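Long-range contacts in FMN reductase (NADPH) (Bacillus subtilis, PDB 3N2S), which uses NADPH to reduce flavin mononucleotide (FMN), and also reduces nitroaromatic compounds, quinones and azo dyes: residues V43-S52 with H75-H86; Q150-L158 with D239-N247. All blocks are in the same frame, centred on the assembly; numbering follows the deposited sequence.

Contact 1 (V43-S52 with H75-H86); sequences VQAYSIIGVS and HFFVFCADLYRH
Ser47 with Cys80, Ile49 with Val78 and Val51 with Phe76 form the hydrogen-bonded pairs of two antiparallel strands, 46-51 and 75-82. Ile49 N to Val78 O, 2.8 Å, is nearly straight at 171°.

Polar side chains join the ends near helix 84-92. Arg85 NH1 and NH2 both grip Tyr46 O end-on, each at 3.0 Å. An extended chi1 and chi2 and a bend at chi3 (-60°) bring the guanidinium edge to it. NH2 also bonds Ala180 O of the second subunit. A leucine here would probably leave Tyr46 O and this Ala180 O without their guanidinium donors. Ser47 OG gives to the anti lone pair of Asp82 OD2 at 2.6 Å. Asp82 OD1 caps the helix through Arg85 N; OD2 also bonds Tyr187 OH of the second subunit. His86 NE2 gives to Val43 O at 2.7 Å, the oxygen lying in the imidazole plane.

Apolar Ile48 lies alongside Phe79, its CG1 3.6 Å from Phe79 CE1.

This is an edge pair in the sheet of the alpha-beta-alpha sandwich. Helix 104-127 packs on Phe77, and helix 54-63 on Val51. Strand 155-164 borders 75-82. The second subunit extends the sheet, pairing in parallel with Ile48, Ile49 and Gly50.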
loop_
_atom_site.group_PDB
_atom_site.type_symbol
_atom_site.label_atom_id
_atom_site.label_comp_id
_atom_site.label_asym_id
_atom_site.label_seq_id
_atom_site.Cartn_x
_atom_site.Cartn_y
_atom_site.Cartn_z
ATOM N N VAL A 43 -3.042 -11.475 8.539
ATOM C CA VAL A 43 -1.621 -11.607 8.910
ATOM C C VAL A 43 -0.976 -10.394 9.548
ATOM O O VAL A 43 -0.010 -10.565 10.307
ATOM C CB VAL A 43 -0.723 -12.273 7.827
ATOM C CG1 VAL A 43 -1.366 -13.548 7.289
ATOM C CG2 VAL A 43 -0.433 -11.308 6.675
ATOM N N GLN A 44 -1.469 -9.170 9.226
ATOM C CA GLN A 44 -0.947 -7.897 9.759
ATOM C C GLN A 44 0.591 -7.887 9.657
ATOM O O GLN A 44 1.294 -7.712 10.656
ATOM C CB GLN A 44 -1.428 -7.681 11.219
ATOM C CG GLN A 44 -2.943 -7.596 11.345
ATOM C CD GLN A 44 -3.441 -7.885 12.751
ATOM O OE1 GLN A 44 -3.443 -7.027 13.619
ATOM N NE2 GLN A 44 -3.940 -9.072 12.980
ATOM N N ALA A 45 1.089 -8.121 8.434
ATOM C CA ALA A 45 2.517 -8.327 8.150
ATOM C C ALA A 45 3.367 -7.049 8.108
ATOM O O ALA A 45 4.128 -6.832 7.174
ATOM C CB ALA A 45 2.684 -9.154 6.880
ATOM N N TYR A 46 3.275 -6.240 9.164
ATOM C CA TYR A 46 4.021 -4.983 9.234
ATOM C C TYR A 46 4.352 -4.589 10.663
ATOM O O TYR A 46 3.748 -5.087 11.622
ATOM C CB TYR A 46 3.223 -3.841 8.535
ATOM C CG TYR A 46 1.849 -3.617 9.128
ATOM C CD1 TYR A 46 1.659 -2.713 10.169
ATOM C CD2 TYR A 46 0.757 -4.369 8.702
ATOM C CE1 TYR A 46 0.418 -2.574 10.785
ATOM C CE2 TYR A 46 -0.492 -4.233 9.300
ATOM C CZ TYR A 46 -0.656 -3.338 10.345
ATOM O OH TYR A 46 -1.887 -3.214 10.926
ATOM N N SER A 47 5.282 -3.641 10.792
ATOM C CA SER A 47 5.673 -2.989 12.027
ATOM C C SER A 47 5.886 -1.529 11.744
ATOM O O SER A 47 6.162 -1.146 10.600
ATOM C CB SER A 47 6.929 -3.619 12.627
ATOM O OG SER A 47 6.516 -4.650 13.507
ATOM N N ILE A 48 5.678 -0.696 12.770
ATOM C CA ILE A 48 5.824 0.753 12.680
ATOM C C ILE A 48 6.828 1.170 13.735
ATOM O O ILE A 48 6.608 0.919 14.922
ATOM C CB ILE A 48 4.461 1.472 12.867
ATOM C CG1 ILE A 48 3.374 0.918 11.910
ATOM C CG2 ILE A 48 4.624 3.001 12.745
ATOM C CD1 ILE A 48 1.899 1.324 12.274
ATOM N N ILE A 49 7.932 1.790 13.317
ATOM C CA ILE A 49 8.927 2.245 14.292
ATOM C C ILE A 49 8.807 3.764 14.405
ATOM O O ILE A 49 9.038 4.469 13.426
ATOM C CB ILE A 49 10.371 1.772 13.958
ATOM C CG1 ILE A 49 10.405 0.217 13.779
ATOM C CG2 ILE A 49 11.367 2.235 15.075
ATOM C CD1 ILE A 49 11.631 -0.312 13.213
ATOM N N GLY A 50 8.434 4.242 15.589
ATOM C CA GLY A 50 8.323 5.667 15.866
ATOM C C GLY A 50 9.677 6.213 16.297
ATOM O O GLY A 50 10.204 5.840 17.356
ATOM N N VAL A 51 10.270 7.061 15.450
ATOM C CA VAL A 51 11.612 7.607 15.693
ATOM C C VAL A 51 11.538 9.038 16.257
ATOM O O VAL A 51 11.099 9.972 15.575
ATOM C CB VAL A 51 12.540 7.491 14.450
ATOM C CG1 VAL A 51 14.002 7.820 14.808
ATOM C CG2 VAL A 51 12.454 6.093 13.830
ATOM N N SER A 52 11.918 9.172 17.537
ATOM C CA SER A 52 11.950 10.452 18.241
ATOM C C SER A 52 13.386 10.798 18.699
ATOM O O SER A 52 13.658 11.958 18.979
ATOM C CB SER A 52 10.976 10.458 19.414
ATOM O OG SER A 52 11.333 9.467 20.361
ATOM N N HIS A 75 6.787 13.895 14.575
ATOM C CA HIS A 75 7.197 12.499 14.809
ATOM C C HIS A 75 7.597 11.893 13.479
ATOM O O HIS A 75 7.021 12.271 12.448
ATOM C CB HIS A 75 6.054 11.666 15.431
ATOM C CG HIS A 75 6.527 10.461 16.205
ATOM N ND1 HIS A 75 7.442 10.579 17.236
ATOM C CD2 HIS A 75 6.161 9.163 16.107
ATOM C CE1 HIS A 75 7.622 9.358 17.710
ATOM N NE2 HIS A 75 6.863 8.477 17.075
ATOM N N PHE A 76 8.556 10.953 13.492
ATOM C CA PHE A 76 8.957 10.255 12.274
ATOM C C PHE A 76 8.661 8.764 12.418
ATOM O O PHE A 76 9.219 8.109 13.301
ATOM C CB PHE A 76 10.427 10.517 11.906
ATOM C CG PHE A 76 10.830 9.985 10.548
ATOM C CD1 PHE A 76 10.253 10.490 9.382
ATOM C CD2 PHE A 76 11.797 8.984 10.428
ATOM C CE1 PHE A 76 10.622 9.979 8.131
ATOM C CE2 PHE A 76 12.168 8.493 9.182
ATOM C CZ PHE A 76 11.590 9.001 8.045
ATOM N N PHE A 77 7.756 8.249 11.584
ATOM C CA PHE A 77 7.369 6.840 11.597
ATOM C C PHE A 77 8.087 6.087 10.486
ATOM O O PHE A 77 8.185 6.592 9.374
ATOM C CB PHE A 77 5.848 6.683 11.408
ATOM C CG PHE A 77 4.973 7.324 12.465
ATOM C CD1 PHE A 77 4.512 6.584 13.553
ATOM C CD2 PHE A 77 4.536 8.642 12.329
ATOM C CE1 PHE A 77 3.645 7.156 14.495
ATOM C CE2 PHE A 77 3.699 9.225 13.295
ATOM C CZ PHE A 77 3.253 8.473 14.364
ATOM N N VAL A 78 8.566 4.867 10.773
ATOM C CA VAL A 78 9.175 4.037 9.727
ATOM C C VAL A 78 8.297 2.802 9.560
ATOM O O VAL A 78 8.128 2.031 10.516
ATOM C CB VAL A 78 10.684 3.691 9.920
ATOM C CG1 VAL A 78 11.184 2.782 8.785
ATOM C CG2 VAL A 78 11.527 4.964 9.999
ATOM N N PHE A 79 7.739 2.620 8.346
ATOM C CA PHE A 79 6.893 1.467 8.047
ATOM C C PHE A 79 7.745 0.346 7.533
ATOM O O PHE A 79 8.520 0.546 6.594
ATOM C CB PHE A 79 5.759 1.821 7.047
ATOM C CG PHE A 79 4.633 2.547 7.737
ATOM C CD1 PHE A 79 3.481 1.869 8.123
ATOM C CD2 PHE A 79 4.747 3.900 8.057
ATOM C CE1 PHE A 79 2.456 2.533 8.807
ATOM C CE2 PHE A 79 3.712 4.569 8.719
ATOM C CZ PHE A 79 2.575 3.877 9.096
ATOM N N CYS A 80 7.587 -0.840 8.136
ATOM C CA CYS A 80 8.360 -2.031 7.743
ATOM C C CYS A 80 7.469 -3.157 7.332
ATOM O O CYS A 80 6.475 -3.406 8.010
ATOM C CB CYS A 80 9.257 -2.509 8.886
ATOM S SG CYS A 80 10.324 -1.246 9.601
ATOM N N ALA A 81 7.918 -3.949 6.328
ATOM C CA ALA A 81 7.315 -5.239 6.010
ATOM C C ALA A 81 7.827 -6.099 7.169
ATOM O O ALA A 81 9.003 -5.977 7.547
ATOM C CB ALA A 81 7.839 -5.758 4.670
ATOM N N ASP A 82 6.947 -6.872 7.817
ATOM C CA ASP A 82 7.347 -7.671 8.980
ATOM C C ASP A 82 6.797 -9.087 8.919
ATOM O O ASP A 82 5.598 -9.289 9.080
ATOM C CB ASP A 82 6.919 -6.978 10.308
ATOM C CG ASP A 82 7.424 -7.606 11.609
ATOM O OD1 ASP A 82 7.686 -8.822 11.624
ATOM O OD2 ASP A 82 7.450 -6.901 12.639
ATOM N N LEU A 83 7.696 -10.057 8.760
ATOM C CA LEU A 83 7.371 -11.492 8.805
ATOM C C LEU A 83 8.130 -12.160 9.964
ATOM O O LEU A 83 8.023 -13.374 10.193
ATOM C CB LEU A 83 7.627 -12.157 7.456
ATOM C CG LEU A 83 6.671 -11.700 6.322
ATOM C CD1 LEU A 83 7.091 -12.214 4.981
ATOM C CD2 LEU A 83 5.221 -12.077 6.619
ATOM N N TYR A 84 8.871 -11.342 10.720
ATOM C CA TYR A 84 9.629 -11.789 11.903
ATOM C C TYR A 84 8.659 -12.218 13.012
ATOM O O TYR A 84 8.892 -13.227 13.685
ATOM C CB TYR A 84 10.559 -10.680 12.373
ATOM C CG TYR A 84 11.273 -10.952 13.683
ATOM C CD1 TYR A 84 12.468 -11.663 13.714
ATOM C CD2 TYR A 84 10.790 -10.436 14.883
ATOM C CE1 TYR A 84 13.159 -11.870 14.910
ATOM C CE2 TYR A 84 11.473 -10.636 16.086
ATOM C CZ TYR A 84 12.664 -11.343 16.092
ATOM O OH TYR A 84 13.327 -11.564 17.278
ATOM N N ARG A 85 7.558 -11.458 13.185
ATOM C CA ARG A 85 6.489 -11.750 14.148
ATOM C C ARG A 85 5.979 -13.187 13.924
ATOM O O ARG A 85 5.862 -13.958 14.880
ATOM C CB ARG A 85 5.340 -10.742 13.935
ATOM C CG ARG A 85 4.107 -10.933 14.847
ATOM C CD ARG A 85 3.030 -9.873 14.623
ATOM N NE ARG A 85 3.554 -8.526 14.886
ATOM C CZ ARG A 85 3.682 -7.574 13.963
ATOM N NH1 ARG A 85 3.265 -7.786 12.718
ATOM N NH2 ARG A 85 4.219 -6.405 14.278
ATOM N N HIS A 86 5.759 -13.547 12.654
ATOM C CA HIS A 86 5.259 -14.845 12.186
ATOM C C HIS A 86 6.321 -15.932 12.388
ATOM O O HIS A 86 5.997 -17.018 12.872
ATOM C CB HIS A 86 4.752 -14.714 10.728
ATOM C CG HIS A 86 3.886 -13.495 10.557
ATOM N ND1 HIS A 86 4.438 -12.217 10.442
ATOM C CD2 HIS A 86 2.543 -13.377 10.612
ATOM C CE1 HIS A 86 3.411 -11.380 10.401
ATOM N NE2 HIS A 86 2.251 -12.036 10.486
#

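Contact 2 (Q150-L158 with D239-N247); sequences QTPDHVLPL and DYVKEKGFN
Leu156 points from strand 155-164 at the end of helix 237-243 and meets Tyr240 and Val241 of the helix and Lys244 and Phe246 just beyond it. CG stands anti to the backbone N (chi1 -171°), and CD2 crosses to Val241 CG1 at 3.8 Å. Leu156 CD1 approaches Lys244 CG and, at 4.3 Å, Tyr240 CE2.

Lys244 offers both its backbone and its aliphatic chain. His154 N gives to Lys244 O at 2.8 Å, coming nearly along the C=O axis. The Lys244 chain bends at chi2 and chi3 and passes its CD 4.1 Å from Val155 O. Lys244 NZ stays 4.5 Å from Asp153 OD2, where the opposite charges may attract, though too far for a salt bridge. Here a type II beta turn, Pro152 to Val155, faces a helix end. A Schellman motif at Gly245 closes that helix, with Phe246 N bonded back to Val241 O. A CB on Gly245 would hit His154 ND1.

The rim of the Phe246 ring, CE2 and CZ, meets the backbone of the turn. Phe246 CZ is 3.3 Å from His154 O, and Val155 N lies at the ring edge, 3.7 Å from Phe246 CE2. Phe107 and Ser110 of helix 104-127 also pack on this ring.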
loop_
_atom_site.group_PDB
_atom_site.type_symbol
_atom_site.label_atom_id
_atom_site.label_comp_id
_atom_site.label_asym_id
_atom_site.label_seq_id
_atom_site.Cartn_x
_atom_site.Cartn_y
_atom_site.Cartn_z
ATOM N N GLN A 150 17.852 -1.227 14.245
ATOM C CA GLN A 150 18.152 -2.558 14.816
ATOM C C GLN A 150 17.044 -3.561 14.451
ATOM O O GLN A 150 16.497 -4.256 15.316
ATOM C CB GLN A 150 18.414 -2.469 16.334
ATOM C CG GLN A 150 19.705 -1.703 16.680
ATOM C CD GLN A 150 20.967 -2.512 16.423
ATOM O OE1 GLN A 150 21.230 -3.528 17.081
ATOM N NE2 GLN A 150 21.767 -2.097 15.446
ATOM N N THR A 151 16.655 -3.559 13.162
ATOM C CA THR A 151 15.597 -4.459 12.703
ATOM C C THR A 151 16.172 -5.848 12.490
ATOM O O THR A 151 17.252 -5.980 11.923
ATOM C CB THR A 151 14.851 -3.917 11.481
ATOM O OG1 THR A 151 15.786 -3.625 10.444
ATOM C CG2 THR A 151 13.969 -2.715 11.804
ATOM N N PRO A 152 15.461 -6.897 12.938
ATOM C CA PRO A 152 15.991 -8.261 12.778
ATOM C C PRO A 152 15.756 -8.809 11.372
ATOM O O PRO A 152 15.239 -8.095 10.494
ATOM C CB PRO A 152 15.219 -9.040 13.847
ATOM C CG PRO A 152 13.851 -8.338 13.885
ATOM C CD PRO A 152 14.149 -6.883 13.621
ATOM N N ASP A 153 16.069 -10.101 11.156
ATOM C CA ASP A 153 15.813 -10.720 9.857
ATOM C C ASP A 153 14.302 -10.809 9.666
ATOM O O ASP A 153 13.572 -10.773 10.656
ATOM C CB ASP A 153 16.452 -12.107 9.751
ATOM C CG ASP A 153 17.186 -12.265 8.444
ATOM O OD1 ASP A 153 16.614 -12.866 7.512
ATOM O OD2 ASP A 153 18.311 -11.715 8.324
ATOM N N HIS A 154 13.836 -10.845 8.401
ATOM C CA HIS A 154 12.393 -10.878 8.062
ATOM C C HIS A 154 11.669 -9.563 8.354
ATOM O O HIS A 154 10.437 -9.531 8.431
ATOM C CB HIS A 154 11.660 -12.095 8.665
ATOM C CG HIS A 154 12.287 -13.388 8.264
ATOM N ND1 HIS A 154 12.239 -13.831 6.957
ATOM C CD2 HIS A 154 13.010 -14.254 9.001
ATOM C CE1 HIS A 154 12.916 -14.969 6.945
ATOM N NE2 HIS A 154 13.403 -15.259 8.150
ATOM N N VAL A 155 12.446 -8.485 8.518
ATOM C CA VAL A 155 11.915 -7.131 8.725
ATOM C C VAL A 155 12.584 -6.239 7.671
ATOM O O VAL A 155 13.814 -6.211 7.574
ATOM C CB VAL A 155 12.053 -6.583 10.176
ATOM C CG1 VAL A 155 11.556 -5.138 10.270
ATOM C CG2 VAL A 155 11.293 -7.447 11.170
ATOM N N LEU A 156 11.766 -5.573 6.835
ATOM C CA LEU A 156 12.297 -4.714 5.791
ATOM C C LEU A 156 11.730 -3.294 5.897
ATOM O O LEU A 156 10.552 -3.094 5.575
ATOM C CB LEU A 156 11.994 -5.310 4.386
ATOM C CG LEU A 156 12.687 -4.624 3.183
ATOM C CD1 LEU A 156 14.212 -4.939 3.160
ATOM C CD2 LEU A 156 12.082 -5.092 1.873
ATOM N N PRO A 157 12.550 -2.280 6.265
ATOM C CA PRO A 157 12.034 -0.888 6.247
ATOM C C PRO A 157 11.692 -0.518 4.790
ATOM O O PRO A 157 12.424 -0.868 3.876
ATOM C CB PRO A 157 13.206 -0.062 6.799
ATOM C CG PRO A 157 14.110 -1.085 7.523
ATOM C CD PRO A 157 13.977 -2.318 6.659
ATOM N N LEU A 158 10.514 0.076 4.573
ATOM C CA LEU A 158 10.027 0.396 3.228
ATOM C C LEU A 158 10.086 1.887 2.959
ATOM O O LEU A 158 10.499 2.305 1.878
ATOM C CB LEU A 158 8.562 -0.096 3.062
ATOM C CG LEU A 158 8.275 -1.559 3.436
ATOM C CD1 LEU A 158 6.799 -1.873 3.262
ATOM C CD2 LEU A 158 9.116 -2.519 2.569
ATOM N N ASP A 239 19.351 -7.936 -4.509
ATOM C CA ASP A 239 20.002 -8.875 -3.609
ATOM C C ASP A 239 19.750 -8.556 -2.161
ATOM O O ASP A 239 19.624 -9.495 -1.380
ATOM C CB ASP A 239 21.520 -8.938 -3.868
ATOM C CG ASP A 239 21.860 -9.411 -5.275
ATOM O OD1 ASP A 239 21.207 -10.373 -5.762
ATOM O OD2 ASP A 239 22.759 -8.819 -5.893
ATOM N N TYR A 240 19.721 -7.257 -1.776
ATOM C CA TYR A 240 19.532 -6.883 -0.369
ATOM C C TYR A 240 18.209 -7.365 0.224
ATOM O O TYR A 240 18.205 -7.828 1.369
ATOM C CB TYR A 240 19.770 -5.384 -0.102
ATOM C CG TYR A 240 19.733 -5.061 1.372
ATOM C CD1 TYR A 240 20.846 -5.278 2.178
ATOM C CD2 TYR A 240 18.556 -4.636 1.982
ATOM C CE1 TYR A 240 20.794 -5.055 3.547
ATOM C CE2 TYR A 240 18.489 -4.423 3.354
ATOM C CZ TYR A 240 19.614 -4.621 4.129
ATOM O OH TYR A 240 19.537 -4.416 5.480
ATOM N N VAL A 241 17.089 -7.270 -0.536
ATOM C CA VAL A 241 15.811 -7.766 0.011
ATOM C C VAL A 241 15.880 -9.281 0.335
ATOM O O VAL A 241 15.369 -9.704 1.363
ATOM C CB VAL A 241 14.530 -7.341 -0.766
ATOM C CG1 VAL A 241 14.491 -5.832 -0.996
ATOM C CG2 VAL A 241 14.373 -8.097 -2.071
ATOM N N LYS A 242 16.553 -10.063 -0.532
ATOM C CA LYS A 242 16.785 -11.513 -0.374
ATOM C C LYS A 242 17.614 -11.804 0.873
ATOM O O LYS A 242 17.305 -12.753 1.592
ATOM C CB LYS A 242 17.467 -12.092 -1.627
ATOM C CG LYS A 242 16.582 -12.093 -2.866
ATOM C CD LYS A 242 17.349 -12.528 -4.099
ATOM C CE LYS A 242 16.573 -12.296 -5.378
ATOM N NZ LYS A 242 15.425 -13.237 -5.545
ATOM N N GLU A 243 18.636 -10.954 1.154
ATOM C CA GLU A 243 19.506 -11.025 2.331
ATOM C C GLU A 243 18.671 -10.881 3.611
ATOM O O GLU A 243 19.006 -11.481 4.632
ATOM C CB GLU A 243 20.584 -9.916 2.251
ATOM C CG GLU A 243 21.669 -9.950 3.318
ATOM C CD GLU A 243 22.698 -8.834 3.213
ATOM O OE1 GLU A 243 23.018 -8.415 2.076
ATOM O OE2 GLU A 243 23.190 -8.381 4.271
ATOM N N LYS A 244 17.573 -10.098 3.553
ATOM C CA LYS A 244 16.693 -9.883 4.695
ATOM C C LYS A 244 15.599 -10.934 4.837
ATOM O O LYS A 244 14.815 -10.874 5.782
ATOM C CB LYS A 244 16.126 -8.446 4.689
ATOM C CG LYS A 244 17.187 -7.378 4.963
ATOM C CD LYS A 244 17.589 -7.276 6.436
ATOM C CE LYS A 244 19.034 -7.602 6.668
ATOM N NZ LYS A 244 19.422 -7.359 8.081
ATOM N N GLY A 245 15.565 -11.892 3.922
ATOM C CA GLY A 245 14.618 -12.996 3.948
ATOM C C GLY A 245 13.359 -12.799 3.141
ATOM O O GLY A 245 12.342 -13.423 3.439
ATOM N N PHE A 246 13.402 -11.969 2.080
ATOM C CA PHE A 246 12.220 -11.740 1.255
ATOM C C PHE A 246 12.462 -12.011 -0.205
ATOM O O PHE A 246 13.575 -11.831 -0.689
ATOM C CB PHE A 246 11.762 -10.258 1.361
ATOM C CG PHE A 246 11.244 -9.843 2.711
ATOM C CD1 PHE A 246 9.881 -9.855 2.983
ATOM C CD2 PHE A 246 12.116 -9.402 3.707
ATOM C CE1 PHE A 246 9.394 -9.444 4.233
ATOM C CE2 PHE A 246 11.629 -8.988 4.945
ATOM C CZ PHE A 246 10.269 -9.023 5.201
ATOM N N ASN A 247 11.386 -12.331 -0.930
ATOM C CA ASN A 247 11.355 -12.421 -2.398
ATOM C C ASN A 247 12.393 -13.381 -3.022
ATOM O O ASN A 247 12.899 -13.143 -4.126
ATOM C CB ASN A 247 11.545 -10.991 -2.930
ATOM C CG ASN A 247 11.120 -10.771 -4.333
ATOM O OD1 ASN A 247 10.096 -11.270 -4.771
ATOM N ND2 ASN A 247 11.869 -9.938 -5.029
#

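In the fold
Strand 75-82 links the two contacts, pairing with 46-51 in contact 1 and with 155-164, which carries Leu156 of contact 2. Their centres are 12 Å apart. Probable hydrogen bonds join them directly: Ala81 N to Leu156 O at 2.9 Å, and Leu83 N to His154 O at 2.8 Å. Leu83 touches Phe246 as well, and Tyr84 CB packs on Val155 CG2. Contact 1 is the nearer to the flavin. The side chain of Gln44 is about 7 Å from a bound FMN, that of Leu156 about 12 Å. Gln44 N bonds Thr39, an FMN-pocket residue. Gln44 OE1 accepts from Leu176 N of the second subunit, and its side chain packs on Arg175 there. Both contacts touch that subunit.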